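Local coordinates for protein chitinase (Jonesia denitrificans, PDB 5VG0) that is a copper-dependent lytic polysaccharide monooxygenase domain of a larger chitinase, which probably binds chitin and cleaves its chains oxidatively, at residues A[10-23]-A[50-62]. Numbering follows the deposited sequence.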
loop_
_atom_site.group_PDB
_atom_site.type_symbol
_atom_site.label_atom_id
_atom_site.label_comp_id
_atom_site.label_asym_id
_atom_site.label_seq_id
_atom_site.Cartn_x
_atom_site.Cartn_y
_atom_site.Cartn_z
ATOM N N ARG A 10 4.452 3.879 2.839
ATOM C CA ARG A 10 5.614 4.704 2.538
ATOM C C ARG A 10 5.193 6.034 1.919
ATOM O O ARG A 10 5.688 7.092 2.321
ATOM C CB ARG A 10 6.606 3.934 1.657
ATOM C CG ARG A 10 7.282 2.782 2.388
ATOM C CD ARG A 10 8.358 2.132 1.555
ATOM N NE ARG A 10 8.980 1.054 2.306
ATOM C CZ ARG A 10 9.982 0.307 1.888
ATOM N NH1 ARG A 10 10.514 0.489 0.701
ATOM N NH2 ARG A 10 10.441 -0.623 2.700
ATOM N N GLN A 11 4.259 6.009 0.973
ATOM C CA GLN A 11 3.825 7.257 0.358
ATOM C C GLN A 11 3.085 8.143 1.352
ATOM O O GLN A 11 3.202 9.368 1.285
ATOM C CB GLN A 11 3.019 7.022 -0.931
ATOM C CG GLN A 11 1.833 6.076 -0.843
ATOM C CD GLN A 11 2.191 4.691 -1.317
ATOM O OE1 GLN A 11 3.104 4.063 -0.779
ATOM N NE2 GLN A 11 1.516 4.220 -2.345
ATOM N N ALA A 12 2.305 7.549 2.267
ATOM C CA ALA A 12 1.640 8.344 3.299
ATOM C C ALA A 12 2.636 9.071 4.187
ATOM O O ALA A 12 2.427 10.234 4.548
ATOM C CB ALA A 12 0.762 7.452 4.169
ATOM N N LEU A 13 3.724 8.402 4.549
ATOM C CA LEU A 13 4.730 9.009 5.412
ATOM C C LEU A 13 5.431 10.148 4.702
ATOM O O LEU A 13 5.720 11.187 5.309
ATOM C CB LEU A 13 5.717 7.944 5.868
ATOM C CG LEU A 13 5.102 6.903 6.808
ATOM C CD1 LEU A 13 5.996 5.685 6.911
ATOM C CD2 LEU A 13 4.831 7.461 8.165
ATOM N N CYS A 14 5.708 9.984 3.416
ATOM C CA CYS A 14 6.259 11.079 2.634
ATOM C C CYS A 14 5.298 12.272 2.638
ATOM O O CYS A 14 5.706 13.416 2.868
ATOM C CB CYS A 14 6.527 10.621 1.196
ATOM S SG CYS A 14 7.889 9.460 1.035
ATOM N N ALA A 15 4.020 12.023 2.353
ATOM C CA ALA A 15 3.042 13.095 2.201
ATOM C C ALA A 15 2.757 13.793 3.523
ATOM O O ALA A 15 2.358 14.960 3.530
ATOM C CB ALA A 15 1.761 12.531 1.590
ATOM N N SER A 16 2.914 13.110 4.638
ATOM C CA SER A 16 2.673 13.672 5.956
ATOM C C SER A 16 3.897 14.359 6.536
ATOM O O SER A 16 3.824 14.892 7.646
ATOM C CB SER A 16 2.222 12.568 6.914
ATOM O OG SER A 16 0.990 12.017 6.497
ATOM N N GLY A 17 5.023 14.352 5.829
ATOM C CA GLY A 17 6.240 14.956 6.336
ATOM C C GLY A 17 6.886 14.173 7.451
ATOM O O GLY A 17 7.643 14.734 8.238
ATOM N N GLU A 18 6.606 12.879 7.537
ATOM C CA GLU A 18 7.124 12.048 8.611
ATOM C C GLU A 18 8.477 11.430 8.285
ATOM O O GLU A 18 9.178 10.990 9.202
ATOM C CB GLU A 18 6.104 10.964 8.971
ATOM C CG GLU A 18 4.782 11.518 9.476
ATOM C CD GLU A 18 4.827 11.893 10.933
ATOM O OE1 GLU A 18 5.765 11.451 11.634
ATOM O OE2 GLU A 18 3.929 12.637 11.387
ATOM N N THR A 19 8.896 11.439 7.033
ATOM C CA THR A 19 10.230 10.969 6.704
ATOM C C THR A 19 11.244 12.075 6.955
ATOM O O THR A 19 10.923 13.260 6.917
ATOM C CB THR A 19 10.301 10.546 5.239
ATOM O OG1 THR A 19 9.961 11.650 4.401
ATOM C CG2 THR A 19 9.350 9.391 4.965
ATOM N N SER A 20 12.475 11.668 7.196
ATOM C CA SER A 20 13.585 12.584 7.422
ATOM C C SER A 20 14.353 12.901 6.150
ATOM O O SER A 20 15.389 13.562 6.201
ATOM C CB SER A 20 14.545 11.949 8.417
ATOM O OG SER A 20 14.961 10.704 7.906
ATOM N N PHE A 21 13.891 12.414 5.027
ATOM C CA PHE A 21 14.488 12.632 3.732
ATOM C C PHE A 21 13.395 13.105 2.789
ATOM O O PHE A 21 12.205 12.852 3.001
ATOM C CB PHE A 21 15.138 11.339 3.219
ATOM C CG PHE A 21 14.230 10.135 3.300
ATOM C CD1 PHE A 21 14.191 9.348 4.434
ATOM C CD2 PHE A 21 13.395 9.810 2.243
ATOM C CE1 PHE A 21 13.336 8.266 4.515
ATOM C CE2 PHE A 21 12.545 8.720 2.320
ATOM C CZ PHE A 21 12.514 7.965 3.454
ATOM N N ASP A 22 13.811 13.811 1.751
ATOM C CA ASP A 22 12.887 14.312 0.741
ATOM C C ASP A 22 12.495 13.159 -0.174
ATOM O O ASP A 22 13.356 12.463 -0.714
ATOM C CB ASP A 22 13.591 15.425 -0.046
ATOM C CG ASP A 22 12.716 16.100 -1.118
ATOM O OD1 ASP A 22 11.511 15.804 -1.268
ATOM O OD2 ASP A 22 13.269 16.986 -1.813
ATOM N N CYS A 23 11.203 12.943 -0.327
ATOM C CA CYS A 23 10.730 11.889 -1.209
ATOM C C CYS A 23 10.496 12.358 -2.631
ATOM O O CYS A 23 10.226 11.524 -3.491
ATOM C CB CYS A 23 9.420 11.301 -0.691
ATOM S SG CYS A 23 9.506 10.698 0.986
ATOM N N ALA A 50 10.342 5.793 -7.826
ATOM C CA ALA A 50 11.341 4.776 -7.512
ATOM C C ALA A 50 11.857 4.874 -6.080
ATOM O O ALA A 50 12.333 3.872 -5.541
ATOM C CB ALA A 50 12.522 4.865 -8.478
ATOM N N ILE A 51 11.786 6.046 -5.450
ATOM C CA ILE A 51 12.239 6.167 -4.070
ATOM C C ILE A 51 11.517 5.182 -3.163
ATOM O O ILE A 51 12.072 4.743 -2.151
ATOM C CB ILE A 51 12.073 7.612 -3.574
ATOM C CG1 ILE A 51 12.734 7.775 -2.194
ATOM C CG2 ILE A 51 10.595 7.989 -3.510
ATOM C CD1 ILE A 51 13.365 9.079 -1.945
ATOM N N LEU A 52 10.266 4.829 -3.491
ATOM C CA LEU A 52 9.503 3.927 -2.639
ATOM C C LEU A 52 10.112 2.540 -2.569
ATOM O O LEU A 52 9.764 1.779 -1.664
ATOM C CB LEU A 52 8.063 3.821 -3.133
ATOM C CG LEU A 52 7.274 5.132 -3.146
ATOM C CD1 LEU A 52 5.915 4.906 -3.774
ATOM C CD2 LEU A 52 7.138 5.716 -1.736
ATOM N N ASP A 53 10.976 2.183 -3.519
ATOM C CA ASP A 53 11.651 0.893 -3.526
ATOM C C ASP A 53 12.994 0.913 -2.813
ATOM O O ASP A 53 13.623 -0.139 -2.706
ATOM C CB ASP A 53 11.910 0.432 -4.967
ATOM C CG ASP A 53 10.648 0.261 -5.787
ATOM O OD1 ASP A 53 9.648 -0.227 -5.254
ATOM O OD2 ASP A 53 10.680 0.575 -7.006
ATOM N N ASP A 54 13.451 2.064 -2.338
ATOM C CA ASP A 54 14.809 2.204 -1.819
ATOM C C ASP A 54 14.819 1.839 -0.341
ATOM O O ASP A 54 14.483 2.658 0.520
ATOM C CB ASP A 54 15.297 3.629 -2.036
ATOM C CG ASP A 54 16.732 3.827 -1.627
ATOM O OD1 ASP A 54 17.321 2.906 -1.037
ATOM O OD2 ASP A 54 17.241 4.921 -1.901
ATOM N N ASN A 55 15.241 0.620 -0.037
ATOM C CA ASN A 55 15.266 0.132 1.337
ATOM C C ASN A 55 16.442 0.665 2.140
ATOM O O ASN A 55 16.502 0.418 3.348
ATOM C CB ASN A 55 15.245 -1.395 1.368
ATOM C CG ASN A 55 13.959 -1.954 0.823
ATOM O OD1 ASN A 55 12.869 -1.491 1.153
ATOM N ND2 ASN A 55 14.073 -2.916 -0.046
ATOM N N SER A 56 17.365 1.391 1.524
ATOM C CA SER A 56 18.465 1.986 2.270
ATOM C C SER A 56 18.036 3.223 3.041
ATOM O O SER A 56 18.753 3.659 3.951
ATOM C CB SER A 56 19.619 2.324 1.332
ATOM O OG SER A 56 19.380 3.505 0.585
ATOM N N LYS A 57 16.881 3.787 2.711
ATOM C CA LYS A 57 16.399 4.955 3.421
ATOM C C LYS A 57 15.879 4.536 4.793
ATOM O O LYS A 57 15.399 3.409 4.969
ATOM C CB LYS A 57 15.263 5.621 2.654
ATOM C CG LYS A 57 15.618 6.157 1.273
ATOM C CD LYS A 57 16.404 7.444 1.371
ATOM C CE LYS A 57 16.929 7.914 0.019
ATOM N NZ LYS A 57 18.189 7.224 -0.378
ATOM N N PRO A 58 15.923 5.439 5.779
ATOM C CA PRO A 58 15.411 5.114 7.129
ATOM C C PRO A 58 13.895 5.259 7.197
ATOM O O PRO A 58 13.344 6.187 7.796
ATOM C CB PRO A 58 16.159 6.121 8.013
ATOM C CG PRO A 58 16.353 7.293 7.134
ATOM C CD PRO A 58 16.627 6.740 5.765
ATOM N N TRP A 59 13.201 4.327 6.551
ATOM C CA TRP A 59 11.750 4.344 6.551
ATOM C C TRP A 59 11.244 4.107 7.967
ATOM O O TRP A 59 11.646 3.131 8.605
ATOM C CB TRP A 59 11.191 3.241 5.632
ATOM C CG TRP A 59 11.435 3.543 4.189
ATOM C CD1 TRP A 59 12.366 2.981 3.374
ATOM C CD2 TRP A 59 10.736 4.506 3.390
ATOM N NE1 TRP A 59 12.288 3.527 2.119
ATOM C CE2 TRP A 59 11.301 4.474 2.103
ATOM C CE3 TRP A 59 9.682 5.391 3.639
ATOM C CZ2 TRP A 59 10.855 5.291 1.075
ATOM C CZ3 TRP A 59 9.236 6.208 2.605
ATOM C CH2 TRP A 59 9.825 6.155 1.350
ATOM N N PRO A 60 10.332 4.924 8.471
ATOM C CA PRO A 60 9.746 4.643 9.783
ATOM C C PRO A 60 8.901 3.387 9.760
ATOM O O PRO A 60 8.288 3.045 8.759
ATOM C CB PRO A 60 8.876 5.883 10.043
ATOM C CG PRO A 60 9.406 6.936 9.159
ATOM C CD PRO A 60 9.895 6.227 7.945
ATOM N N THR A 61 8.856 2.709 10.891
ATOM C CA THR A 61 8.026 1.525 11.036
ATOM C C THR A 61 6.912 1.795 12.034
ATOM O O THR A 61 7.050 2.633 12.935
ATOM C CB THR A 61 8.844 0.316 11.507
ATOM O OG1 THR A 61 9.436 0.589 12.773
ATOM C CG2 THR A 61 9.932 -0.037 10.503
ATOM N N THR A 62 5.810 1.074 11.872
ATOM C CA THR A 62 4.683 1.153 12.785
ATOM C C THR A 62 4.564 -0.156 13.546
ATOM O O THR A 62 4.587 -1.233 12.950
ATOM C CB THR A 62 3.403 1.417 12.003
ATOM O OG1 THR A 62 3.567 2.597 11.220
ATOM C CG2 THR A 62 2.210 1.594 12.928
HETATM O O HOH W 1 12.551 8.848 8.219
#
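The side chain of R10 runs across one face of the W59 indole from its first carbon to its guanidinium. R10 CB starts at the benzo rim, 3.6 Å from W59 CZ3, with L52 CD2 on another flank. CG continues over W59 CE3, and R10 CD sits above the six-membered ring of W59, 3.8 Å from its centroid, in a CH-pi contact. With chi2 and chi3 both near 180°, the extended chain carries NE over W59 CG and CD2 and lays the guanidinium flat on the five-membered ring, the two planes 7° apart and R10 CZ 4.0 Å from the ring centroid. At the tip, R10 NH1 donates to L52 O at 2.8 Å and shares N55 OD1 with NH2. This end-on, two-nitrogen grip lies close to the guanidinium plane, while the amide of N55 stands steeply across it, and R10 NE forms a salt bridge with D138 of strand 131-141.

F21 meets the opposite face of W59 edge-on, its CZ leading, in a T-shaped pair with planes at 87°. The aliphatic part of K57 lies over one face of F21, K57 CD being 4.0 Å from the F21 ring centroid. C14 SG, half of the C14–C23 disulfide, touches the indole edge 3.8 Å from W59 CH2, and W59 NE1 donates to D54 O, a bond that, with R10 and F21 on the two faces, restricts rotation of the indole. Around this centre, I51 packs on the backbone of D22 and C23, and L13 CD1 packs against P60 CD.

The contact thus joins helix 10-15 and its disulfide-linked loop to the segment leading into strand 62-64, beside the beta-sandwich core. The stack uses a face of the guanidinium and the hydrogen bonds its edge, consistent with a cation stabilised by the indole, two oxygen acceptors and D138 together.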